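Side-chain contacts in CCHC-type domain-containing protein (PDB 7C45), which trims guide RNAs as an RNase D ribonuclease, probably by removing nucleotides from the 3' end in the manner of a 3'-5' RNA exonuclease: residues I57-A62 / D176-P181; V82-M87 / L114-E119; Q125-A130 / K206-D211; C281-E286 / R292-K297. All coordinates share one frame; numbering follows the deposited sequence.

Interaction 1: residues I57-A62 / D176-P181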
# COMPACT_ATOMS: atom_id res chain seq x y z
N ILE A 57 -8.78 1.18 -16.21
CA ILE A 57 -7.37 1.03 -15.86
C ILE A 57 -6.51 1.71 -16.91
O ILE A 57 -6.69 1.51 -18.12
CB ILE A 57 -6.99 -0.45 -15.74
CG1 ILE A 57 -7.60 -1.05 -14.47
CG2 ILE A 57 -5.49 -0.58 -15.73
CD1 ILE A 57 -7.43 -2.54 -14.39
N SER A 58 -5.57 2.54 -16.45
CA SER A 58 -4.62 3.21 -17.33
C SER A 58 -3.25 2.56 -17.23
O SER A 58 -2.69 2.09 -18.23
CB SER A 58 -4.54 4.70 -16.98
OG SER A 58 -3.61 5.38 -17.80
N LEU A 59 -2.70 2.52 -16.02
CA LEU A 59 -1.41 1.91 -15.72
C LEU A 59 -1.57 0.83 -14.66
O LEU A 59 -2.40 0.95 -13.76
CB LEU A 59 -0.42 2.96 -15.19
CG LEU A 59 -0.09 4.15 -16.10
CD1 LEU A 59 0.82 5.16 -15.38
CD2 LEU A 59 0.55 3.65 -17.43
N VAL A 60 -0.80 -0.25 -14.79
CA VAL A 60 -0.51 -1.15 -13.68
C VAL A 60 0.99 -1.06 -13.42
O VAL A 60 1.78 -1.15 -14.36
CB VAL A 60 -0.93 -2.60 -13.97
CG1 VAL A 60 -0.46 -3.53 -12.83
CG2 VAL A 60 -2.44 -2.67 -14.18
N GLN A 61 1.37 -0.79 -12.17
CA GLN A 61 2.77 -0.56 -11.83
C GLN A 61 3.30 -1.74 -11.02
O GLN A 61 2.58 -2.32 -10.21
CB GLN A 61 2.93 0.74 -11.06
CG GLN A 61 2.34 1.93 -11.81
CD GLN A 61 0.92 2.24 -11.38
OE1 GLN A 61 -0.05 1.68 -11.90
NE2 GLN A 61 0.79 3.11 -10.41
N ALA A 62 4.56 -2.12 -11.27
CA ALA A 62 5.12 -3.29 -10.60
C ALA A 62 6.58 -3.04 -10.26
O ALA A 62 7.34 -2.50 -11.06
CB ALA A 62 5.03 -4.55 -11.45
N ASP A 176 -5.80 9.45 -18.90
CA ASP A 176 -6.10 9.07 -20.27
C ASP A 176 -5.12 9.64 -21.29
O ASP A 176 -5.06 9.13 -22.42
CB ASP A 176 -7.51 9.53 -20.65
CG ASP A 176 -7.71 11.04 -20.50
OD1 ASP A 176 -7.18 11.66 -19.55
OD2 ASP A 176 -8.44 11.59 -21.33
N ILE A 177 -4.37 10.68 -20.95
CA ILE A 177 -3.57 11.37 -21.95
C ILE A 177 -2.40 10.50 -22.34
O ILE A 177 -1.80 9.80 -21.51
CB ILE A 177 -3.09 12.74 -21.43
CG1 ILE A 177 -2.30 12.58 -20.14
CG2 ILE A 177 -4.24 13.70 -21.25
CD1 ILE A 177 -1.59 13.85 -19.73
N ARG A 178 -2.08 10.52 -23.63
CA ARG A 178 -0.89 9.82 -24.15
C ARG A 178 -0.18 10.74 -25.14
O ARG A 178 -0.81 11.39 -25.96
CB ARG A 178 -1.26 8.50 -24.83
CG ARG A 178 -1.72 7.40 -23.88
CD ARG A 178 -0.64 7.07 -22.84
NE ARG A 178 -1.03 5.95 -22.00
CZ ARG A 178 -1.85 6.05 -20.95
NH1 ARG A 178 -2.36 7.22 -20.61
NH2 ARG A 178 -2.13 4.97 -20.24
N PRO A 179 1.14 10.81 -25.06
CA PRO A 179 2.00 10.18 -24.06
C PRO A 179 1.78 10.80 -22.69
O PRO A 179 1.39 11.95 -22.60
CB PRO A 179 3.41 10.51 -24.56
CG PRO A 179 3.23 11.78 -25.33
CD PRO A 179 1.89 11.66 -25.98
N LEU A 180 2.01 10.02 -21.64
CA LEU A 180 1.98 10.56 -20.29
C LEU A 180 3.23 11.40 -20.06
O LEU A 180 4.34 10.93 -20.32
CB LEU A 180 1.89 9.44 -19.27
CG LEU A 180 0.53 8.70 -19.18
CD1 LEU A 180 0.68 7.37 -18.48
CD2 LEU A 180 -0.52 9.57 -18.49
N PRO A 181 3.10 12.63 -19.57
CA PRO A 181 4.30 13.42 -19.26
C PRO A 181 5.18 12.71 -18.24
O PRO A 181 4.71 11.89 -17.44
CB PRO A 181 3.73 14.73 -18.70
CG PRO A 181 2.36 14.81 -19.25
CD PRO A 181 1.87 13.39 -19.29
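Ser58 and Arg178 meet through a single straight hydrogen bond: Arg178 NH2 donates to Ser58 OG over 2.9 Å, at an N-H...O angle of 168° and close to the plane of the guanidinium. The serine reaches its partner because OG stands anti to the backbone N (chi1 179°), and the same hydroxyl is hydrogen-bonded to the carbonyl of Trp175. A small hydroxyl suits this buried place, serving an N-H and a carbonyl at once. The arginine chain bends at its second torsion (chi2 -59°) and so folds its head back over its own loop. There NH1 bonds Ile177 O at 2.8 Å, with the donor above the carbonyl plane, and also meets Trp175 O, while NE forms a salt bridge with Asp74. Held along its rim, the flat group has little freedom to turn. Leu180 CD1 lies 3.7 Å above the centre of one guanidinium face of Arg178. This methyl also meets Leu59 tip to tip, 3.8 Å from Leu59 CD1 and 3.9 Å from Leu59 CD2, so both branches of Leu59 close on it. Ser58 and Leu59 both face Glu43, a calcium ligand on strand 37-44, in a classic beta bulge of strand 57-64. The loop thus lies against strand 57-64, next to the calcium-binding strand 37-44, with helix 75-78 touching Arg178 and helix 182-202 packing on Leu59 and Leu180.

Interaction 2: residues V82-M87 / L114-E119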
# COMPACT_ATOMS: atom_id res chain seq x y z
N VAL A 82 -4.07 -7.89 -24.37
CA VAL A 82 -2.65 -8.18 -24.57
C VAL A 82 -1.93 -8.28 -23.23
O VAL A 82 -1.18 -9.23 -22.98
CB VAL A 82 -2.01 -7.12 -25.49
CG1 VAL A 82 -0.48 -7.28 -25.49
CG2 VAL A 82 -2.53 -7.26 -26.91
N PHE A 83 -2.19 -7.32 -22.34
CA PHE A 83 -1.49 -7.27 -21.06
C PHE A 83 -1.73 -8.53 -20.21
O PHE A 83 -0.79 -9.07 -19.62
CB PHE A 83 -1.93 -6.02 -20.30
CG PHE A 83 -1.55 -6.02 -18.84
CD1 PHE A 83 -0.26 -5.72 -18.45
CD2 PHE A 83 -2.49 -6.31 -17.86
CE1 PHE A 83 0.10 -5.72 -17.10
CE2 PHE A 83 -2.14 -6.30 -16.52
CZ PHE A 83 -0.84 -6.01 -16.14
N VAL A 84 -2.97 -9.01 -20.15
CA VAL A 84 -3.27 -10.11 -19.24
C VAL A 84 -2.78 -11.46 -19.74
O VAL A 84 -2.65 -12.39 -18.94
CB VAL A 84 -4.78 -10.20 -18.96
CG1 VAL A 84 -5.34 -8.89 -18.38
CG2 VAL A 84 -5.49 -10.58 -20.20
N LYS A 85 -2.46 -11.59 -21.04
CA LYS A 85 -2.11 -12.87 -21.64
C LYS A 85 -1.18 -13.71 -20.78
O LYS A 85 -1.54 -14.80 -20.34
CB LYS A 85 -1.49 -12.63 -23.02
N ASP A 86 0.02 -13.21 -20.50
CA ASP A 86 0.92 -13.91 -19.59
C ASP A 86 0.90 -13.36 -18.17
O ASP A 86 1.20 -14.11 -17.23
CB ASP A 86 2.36 -13.89 -20.14
CG ASP A 86 2.57 -14.87 -21.29
OD1 ASP A 86 1.67 -15.71 -21.55
OD2 ASP A 86 3.65 -14.82 -21.91
N MET A 87 0.52 -12.10 -17.97
CA MET A 87 0.52 -11.58 -16.60
C MET A 87 -0.46 -12.32 -15.70
O MET A 87 -0.23 -12.40 -14.48
CB MET A 87 0.21 -10.08 -16.59
CG MET A 87 1.34 -9.20 -17.08
SD MET A 87 2.73 -9.14 -15.92
CE MET A 87 2.00 -8.24 -14.56
N LEU A 114 -10.06 -6.95 -15.86
CA LEU A 114 -9.10 -7.84 -16.49
C LEU A 114 -9.47 -9.30 -16.38
O LEU A 114 -8.88 -10.12 -17.09
CB LEU A 114 -7.69 -7.62 -15.89
CG LEU A 114 -7.12 -6.20 -15.97
CD1 LEU A 114 -5.67 -6.12 -15.53
CD2 LEU A 114 -7.29 -5.64 -17.38
N GLY A 115 -10.44 -9.65 -15.52
CA GLY A 115 -10.79 -11.03 -15.29
C GLY A 115 -9.74 -11.83 -14.56
O GLY A 115 -9.65 -13.03 -14.74
N VAL A 116 -8.93 -11.17 -13.73
CA VAL A 116 -7.84 -11.81 -13.02
C VAL A 116 -8.08 -11.64 -11.53
O VAL A 116 -8.51 -10.59 -11.07
CB VAL A 116 -6.48 -11.22 -13.45
CG1 VAL A 116 -6.18 -11.55 -14.91
CG2 VAL A 116 -6.48 -9.73 -13.27
N LYS A 117 -7.83 -12.71 -10.79
CA LYS A 117 -7.89 -12.73 -9.33
C LYS A 117 -6.53 -13.11 -8.78
O LYS A 117 -6.12 -14.28 -8.90
CB LYS A 117 -8.96 -13.71 -8.87
CG LYS A 117 -9.07 -13.86 -7.36
CD LYS A 117 -10.20 -14.80 -7.00
CE LYS A 117 -10.32 -14.96 -5.51
NZ LYS A 117 -11.46 -15.83 -5.11
N PRO A 118 -5.78 -12.18 -8.18
CA PRO A 118 -4.43 -12.50 -7.71
C PRO A 118 -4.45 -13.47 -6.55
O PRO A 118 -5.42 -13.55 -5.78
CB PRO A 118 -3.87 -11.14 -7.29
CG PRO A 118 -5.07 -10.38 -6.85
CD PRO A 118 -6.21 -10.84 -7.73
N GLU A 119 -3.37 -14.22 -6.40
CA GLU A 119 -3.25 -15.15 -5.28
C GLU A 119 -1.87 -15.00 -4.68
O GLU A 119 -0.92 -14.71 -5.40
CB GLU A 119 -3.50 -16.58 -5.72
CG GLU A 119 -4.83 -16.72 -6.43
CD GLU A 119 -5.06 -18.11 -6.98
OE1 GLU A 119 -5.86 -18.23 -7.92
OE2 GLU A 119 -4.45 -19.06 -6.45
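The backbone of Val116 is hydrogen-bonded to that of Leu110, tying the loop to the helix it has just left; Val116 there points toward Val84. Between helix and loop, Gly115 has positive phi (69°), a conformation that glycine adopts easily. Across the contact everything is apolar. Val84 CG1 lies 3.7 Å from Leu114 CB and 3.9 Å from Leu114 CD2, so one valine methyl fills the angle between the root and one branch of the leucine. The same Val84 CG1 meets Val116 CG1 more loosely, at 4.5 Å. The elements joined are helix 80-92 and the end of helix 104-114, in the exonuclease domain of the RNase H-like clan. Leu114 sends its other branch to Phe83: CD1 sits 3.7 Å from Phe83 CE2, near the ring plane and at its edge, the two side chains crossing at about a right angle. With CG anti to the backbone N (chi1 166°), the phenylalanine swings over to the leucine, while Met87 CB lies 4.2 Å above one face of its ring, offset toward the rim. A flat ring suits this buried place, as it also meets Phe73 edge-to-face. Further along the loop, Lys117 NZ forms a salt bridge with Glu224.

Interaction 3: residues Q125-A130 / K206-D211. With nucleotides of chain B.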
# COMPACT_ATOMS: atom_id res chain seq x y z
N GLN A 125 -0.92 -1.98 3.99
CA GLN A 125 -1.75 -1.09 4.80
C GLN A 125 -2.47 -1.87 5.88
O GLN A 125 -2.49 -1.47 7.05
CB GLN A 125 -2.77 -0.36 3.93
CG GLN A 125 -3.54 0.72 4.68
CD GLN A 125 -4.70 1.28 3.87
OE1 GLN A 125 -5.57 0.55 3.45
NE2 GLN A 125 -4.68 2.59 3.63
N VAL A 126 -3.06 -3.01 5.50
CA VAL A 126 -3.70 -3.91 6.46
C VAL A 126 -2.68 -4.39 7.51
O VAL A 126 -3.00 -4.45 8.71
CB VAL A 126 -4.37 -5.09 5.74
CG1 VAL A 126 -4.93 -6.08 6.72
CG2 VAL A 126 -5.51 -4.57 4.85
N PHE A 127 -1.47 -4.74 7.07
CA PHE A 127 -0.40 -5.13 8.00
C PHE A 127 -0.21 -4.05 9.06
O PHE A 127 -0.21 -4.33 10.27
CB PHE A 127 0.91 -5.37 7.23
CG PHE A 127 1.81 -6.44 7.85
CD1 PHE A 127 2.03 -6.48 9.21
CD2 PHE A 127 2.40 -7.40 7.06
CE1 PHE A 127 2.86 -7.45 9.79
CE2 PHE A 127 3.22 -8.40 7.61
CZ PHE A 127 3.45 -8.42 8.98
N PHE A 128 -0.08 -2.80 8.63
CA PHE A 128 0.13 -1.72 9.59
C PHE A 128 -1.07 -1.56 10.51
O PHE A 128 -0.91 -1.39 11.72
CB PHE A 128 0.42 -0.41 8.87
CG PHE A 128 0.83 0.72 9.80
CD1 PHE A 128 2.13 0.79 10.28
CD2 PHE A 128 -0.07 1.68 10.19
CE1 PHE A 128 2.51 1.81 11.13
CE2 PHE A 128 0.31 2.71 11.04
CZ PHE A 128 1.59 2.78 11.50
N THR A 129 -2.29 -1.64 9.95
CA THR A 129 -3.47 -1.58 10.81
C THR A 129 -3.49 -2.73 11.81
O THR A 129 -3.81 -2.52 12.98
CB THR A 129 -4.74 -1.57 9.96
OG1 THR A 129 -4.74 -0.37 9.19
CG2 THR A 129 -5.98 -1.58 10.86
N ALA A 130 -3.12 -3.94 11.38
CA ALA A 130 -3.17 -5.10 12.28
C ALA A 130 -2.23 -4.91 13.46
O ALA A 130 -2.54 -5.34 14.58
CB ALA A 130 -2.80 -6.37 11.51
N LYS A 206 11.62 -10.16 12.70
CA LYS A 206 11.34 -10.92 13.91
C LYS A 206 10.64 -10.08 14.97
O LYS A 206 9.81 -10.60 15.73
CB LYS A 206 12.64 -11.52 14.46
N ASP A 207 10.92 -8.78 15.03
CA ASP A 207 10.40 -7.92 16.09
C ASP A 207 9.10 -7.19 15.72
O ASP A 207 8.70 -6.28 16.44
CB ASP A 207 11.48 -6.92 16.50
CG ASP A 207 12.75 -7.60 17.00
OD1 ASP A 207 13.58 -8.02 16.16
OD2 ASP A 207 12.92 -7.74 18.23
N VAL A 208 8.44 -7.56 14.62
CA VAL A 208 7.10 -7.05 14.34
C VAL A 208 6.13 -7.98 15.07
O VAL A 208 6.26 -9.19 14.94
CB VAL A 208 6.82 -6.98 12.82
CG1 VAL A 208 5.34 -6.77 12.52
CG2 VAL A 208 7.62 -5.86 12.22
N PRO A 209 5.16 -7.46 15.82
CA PRO A 209 4.36 -8.31 16.71
C PRO A 209 3.14 -9.00 16.09
O PRO A 209 2.39 -9.65 16.83
CB PRO A 209 3.90 -7.30 17.77
CG PRO A 209 3.74 -6.06 17.02
CD PRO A 209 4.79 -6.05 15.96
N VAL A 210 2.92 -8.87 14.79
CA VAL A 210 1.88 -9.60 14.09
C VAL A 210 2.54 -10.51 13.06
O VAL A 210 3.51 -10.12 12.42
CB VAL A 210 0.89 -8.63 13.41
CG1 VAL A 210 -0.19 -9.40 12.68
CG2 VAL A 210 0.27 -7.73 14.47
N ASP A 211 2.02 -11.74 12.95
CA ASP A 211 2.58 -12.75 12.05
C ASP A 211 2.22 -12.45 10.60
O ASP A 211 1.08 -12.13 10.30
CB ASP A 211 2.04 -14.14 12.43
CG ASP A 211 2.49 -14.60 13.81
OD1 ASP A 211 3.66 -14.38 14.16
OD2 ASP A 211 1.66 -15.21 14.54
P U B 8 -7.26 9.22 4.54
OP1 U B 8 -8.59 9.83 4.36
OP2 U B 8 -6.67 9.21 5.90
O5' U B 8 -7.35 7.77 3.91
C5' U B 8 -6.59 6.69 4.43
C4' U B 8 -6.80 5.46 3.60
O4' U B 8 -8.20 5.10 3.62
C3' U B 8 -6.46 5.56 2.13
O3' U B 8 -5.08 5.41 1.90
C2' U B 8 -7.30 4.45 1.52
O2' U B 8 -6.70 3.18 1.76
C1' U B 8 -8.56 4.53 2.39
N1 U B 8 -9.61 5.40 1.80
C2 U B 8 -10.42 4.85 0.84
O2 U B 8 -10.25 3.72 0.43
N3 U B 8 -11.40 5.70 0.36
C4 U B 8 -11.62 6.99 0.81
O4 U B 8 -12.54 7.66 0.32
C5 U B 8 -10.75 7.46 1.84
C6 U B 8 -9.79 6.66 2.30
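Helix 124-136, which follows strand 121-123 at the edge of the exonuclease sheet, presents Phe127 and Ala130 to Val208 and Val210 in the loop that leads into helix 212-226. Phe127 CE1 approaches Val208 CG1 at 3.8 Å, the two side chains coming from opposite directions and the methyl standing obliquely to the ring. At the ring's edge, near its plane, Val210 O lies 3.8 Å from Phe127 CE1. The phenylalanine takes an intermediate first torsion (chi1 -148°), which carries its ring out to the loop; Val212 and Val215 of the following helix 212-226 touch it too. One turn further along, Ala130 has only a methyl, and this lets the loop come close. Val210 CG1 is 4.2 Å from Ala130 CB, while Val210 CG2 rests 3.7 Å from Ala130 O. A beta-branched valine suits this spot, since its two methyls meet the helix side chain and backbone separately. On another face of the helix, Gln125 extends to the RNA. Its NE2 donates to O2' of U8 of chain B over 2.8 Å, at an N-H...O angle of 159°, and more weakly to O3' of that ribose. The amide is held by Ser142 O, which also accepts from NE2, and by Arg141 NH1, which bonds OE1. Addressing a 2'-hydroxyl in this way uses a group that RNA has and DNA lacks. Helix 124-136, with the edge strand before it, is part of the alpha/beta exonuclease fold of the RNase H-like clan.

Interaction 4: residues C281-E286 / R292-K297. With ZN (zinc ion), chain D; nucleotides of chain B.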
# COMPACT_ATOMS: atom_id res chain seq x y z
N CYS A 281 9.05 16.35 24.56
CA CYS A 281 9.53 15.97 23.24
C CYS A 281 11.00 15.58 23.32
O CYS A 281 11.82 16.33 23.85
CB CYS A 281 9.37 17.13 22.26
SG CYS A 281 10.08 16.76 20.66
N SER A 282 11.33 14.39 22.83
CA SER A 282 12.72 13.92 22.94
C SER A 282 13.67 14.70 22.04
O SER A 282 14.89 14.64 22.23
CB SER A 282 12.79 12.43 22.64
OG SER A 282 12.44 12.15 21.32
N PHE A 283 13.14 15.43 21.06
CA PHE A 283 13.98 16.26 20.20
C PHE A 283 14.25 17.62 20.87
O PHE A 283 15.38 17.90 21.27
CB PHE A 283 13.34 16.44 18.82
CG PHE A 283 14.24 17.10 17.81
CD1 PHE A 283 15.20 16.38 17.15
CD2 PHE A 283 14.16 18.46 17.59
CE1 PHE A 283 16.03 16.99 16.22
CE2 PHE A 283 14.99 19.08 16.69
CZ PHE A 283 15.93 18.34 16.00
N CYS A 284 13.23 18.47 20.97
CA CYS A 284 13.42 19.84 21.43
C CYS A 284 13.23 20.02 22.92
O CYS A 284 13.49 21.12 23.44
CB CYS A 284 12.46 20.77 20.70
SG CYS A 284 10.74 20.55 21.23
N GLY A 285 12.71 19.02 23.61
CA GLY A 285 12.65 19.02 25.05
C GLY A 285 11.45 19.71 25.68
O GLY A 285 11.40 19.79 26.91
N GLU A 286 10.50 20.22 24.90
CA GLU A 286 9.39 20.91 25.55
C GLU A 286 8.22 19.97 25.76
O GLU A 286 8.10 18.92 25.11
CB GLU A 286 8.92 22.11 24.74
CG GLU A 286 9.93 22.50 23.79
CD GLU A 286 9.89 23.94 23.39
OE1 GLU A 286 8.84 24.58 23.56
OE2 GLU A 286 10.93 24.43 22.91
N ARG A 292 7.73 12.61 17.15
CA ARG A 292 7.16 12.29 15.84
C ARG A 292 6.41 13.47 15.23
O ARG A 292 6.29 13.56 14.01
CB ARG A 292 6.22 11.08 15.97
CG ARG A 292 5.89 10.37 14.66
CD ARG A 292 4.63 9.50 14.78
NE ARG A 292 4.31 8.82 13.52
CZ ARG A 292 3.74 9.42 12.47
NH1 ARG A 292 3.43 10.71 12.53
NH2 ARG A 292 3.49 8.73 11.36
N ASN A 293 5.92 14.39 16.07
CA ASN A 293 5.15 15.55 15.62
C ASN A 293 5.86 16.86 15.94
O ASN A 293 5.24 17.92 15.92
CB ASN A 293 3.75 15.53 16.23
CG ASN A 293 2.66 15.84 15.21
OD1 ASN A 293 2.18 14.96 14.52
ND2 ASN A 293 2.25 17.10 15.14
N CYS A 294 7.16 16.81 16.23
CA CYS A 294 7.90 18.02 16.56
C CYS A 294 8.12 18.87 15.32
O CYS A 294 8.65 18.39 14.32
CB CYS A 294 9.24 17.65 17.20
SG CYS A 294 10.30 19.05 17.56
N PHE A 295 7.70 20.14 15.39
CA PHE A 295 7.88 21.07 14.28
C PHE A 295 9.35 21.47 14.08
O PHE A 295 9.72 21.94 12.99
CB PHE A 295 7.02 22.32 14.51
CG PHE A 295 5.54 22.02 14.64
CD1 PHE A 295 4.98 20.93 14.00
CD2 PHE A 295 4.71 22.85 15.39
CE1 PHE A 295 3.61 20.67 14.09
CE2 PHE A 295 3.35 22.59 15.50
CZ PHE A 295 2.79 21.51 14.85
N LYS A 296 10.19 21.26 15.08
CA LYS A 296 11.62 21.56 14.95
C LYS A 296 12.31 20.44 14.20
O LYS A 296 13.09 20.66 13.33
CB LYS A 296 12.28 21.71 16.28
CG LYS A 296 11.64 22.71 17.19
CD LYS A 296 11.24 23.93 16.42
CE LYS A 296 11.64 25.16 17.17
NZ LYS A 296 10.63 26.02 17.73
N LYS A 297 12.01 19.22 14.61
CA LYS A 297 12.56 18.05 13.95
C LYS A 297 11.98 17.89 12.56
O LYS A 297 12.68 17.43 11.65
CB LYS A 297 12.28 16.80 14.78
CG LYS A 297 13.01 15.56 14.33
CD LYS A 297 12.82 14.44 15.36
CE LYS A 297 13.72 13.21 15.04
NZ LYS A 297 13.58 12.09 16.04
ZN ZN D . 9.77 19.00 19.84
P U B 2 1.50 24.37 22.15
OP1 U B 2 0.44 24.69 23.14
OP2 U B 2 2.83 23.93 22.62
O5' U B 2 0.93 23.25 21.19
C5' U B 2 -0.24 23.45 20.42
C4' U B 2 -0.59 22.17 19.70
O4' U B 2 0.42 21.93 18.67
C3' U B 2 -0.61 20.93 20.59
O3' U B 2 -1.62 20.04 20.16
C2' U B 2 0.76 20.29 20.33
O2' U B 2 0.79 18.88 20.49
C1' U B 2 1.02 20.67 18.87
N1 U B 2 2.45 20.81 18.57
C2 U B 2 2.99 19.83 17.78
O2 U B 2 2.31 18.94 17.32
N3 U B 2 4.34 19.96 17.52
C4 U B 2 5.17 20.95 18.01
O4 U B 2 6.37 20.96 17.70
C5 U B 2 4.53 21.92 18.85
C6 U B 2 3.22 21.81 19.11
P U B 5 -2.85 10.21 17.20
OP1 U B 5 -3.94 9.35 16.70
OP2 U B 5 -1.45 9.73 17.10
O5' U B 5 -2.84 11.62 16.45
C5' U B 5 -3.97 12.47 16.49
C4' U B 5 -3.65 13.83 15.91
O4' U B 5 -2.82 14.56 16.85
C3' U B 5 -2.89 13.84 14.58
O3' U B 5 -3.41 14.89 13.75
C2' U B 5 -1.47 14.21 14.99
O2' U B 5 -0.76 14.88 13.98
C1' U B 5 -1.73 15.13 16.18
N1 U B 5 -0.61 15.25 17.13
C2 U B 5 -0.23 16.52 17.50
O2 U B 5 -0.77 17.53 17.08
N3 U B 5 0.81 16.58 18.38
C4 U B 5 1.49 15.51 18.90
O4 U B 5 2.41 15.74 19.67
C5 U B 5 1.04 14.22 18.47
C6 U B 5 0.03 14.14 17.61
O5' U B 1 5.01 26.91 22.42
C5' U B 1 3.88 27.74 22.21
C4' U B 1 3.20 27.46 20.89
O4' U B 1 4.05 27.84 19.78
C3' U B 1 2.82 26.01 20.59
O3' U B 1 1.61 25.66 21.21
C2' U B 1 2.70 26.00 19.06
O2' U B 1 1.39 26.40 18.68
C1' U B 1 3.67 27.11 18.63
N1 U B 1 4.87 26.67 17.89
C2 U B 1 5.69 25.63 18.31
O2 U B 1 5.51 24.98 19.32
N3 U B 1 6.77 25.40 17.49
C4 U B 1 7.11 26.07 16.33
O4 U B 1 8.10 25.74 15.69
C5 U B 1 6.21 27.12 15.96
C6 U B 1 5.16 27.36 16.73
O HOH W 1 13.92 12.73 18.82
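Cys281 begins the metal site: its SG binds zinc at 2.4 Å and lies 3.7 Å from Cys294 CB. That thiolate also accepts the backbone N-H of Cys284, which would help to spread its negative charge. Ser282 shares a water with Lys297 NZ, bridging the two segments at the surface. Phe283 turns a ring face to Lys297, whose CB lies 3.6 Å from the ring centroid of Phe283 and nearly over the middle, a CH-pi contact. The lysine chain is extended, so CG and CD run on across the ring before the charge reaches water. Cys284 then binds zinc through SG at 2.3 Å. Gly285 turns the chain with positive phi, and Glu286 O accepts the N-H of Cys281. Cys294 SG and His289 complete the C-X2-C-X4-H-X4-C zinc knuckle. This frame offers backbone groups to the RNA: Asn293 O takes N3-H of U2 of chain B at 2.7 Å, and Phe295 N gives to its O4 at 2.8 Å and 177°. This pair complements the N3-H and O4 edge of uracil, whose N3 lies 3.3 Å above the Phe295 ring plane. The knuckle lies beyond helix 272-275, and Arg292 ties it to helix 144-152 through a cation-pi contact with Tyr146 and a hydrogen bond from Lys149 NZ to Arg292 O.

Interactions 1 and 2 belong to one core: strand 57-64 joins them directly, Ile57 CD1 lying 4.0 Å from Leu114 CG and Val60 packing on Phe83. Yet interaction 1 centres on polar bonds round the partly exposed Arg178, beside buried leucines near the calcium site, whereas interaction 2, partly buried, joins helix and loop with apolar groups alone. Interaction 3 is also buried and apolar between its segments, but lies across the chain's centre from interaction 1, and its helix touches RNA. Interaction 4, about 48 Å from interaction 2 between centres, is more exposed: where interactions 2 and 3 rely on apolar side chains, this small unit is organised by zinc. Interactions 3 and 4 both contact chain B.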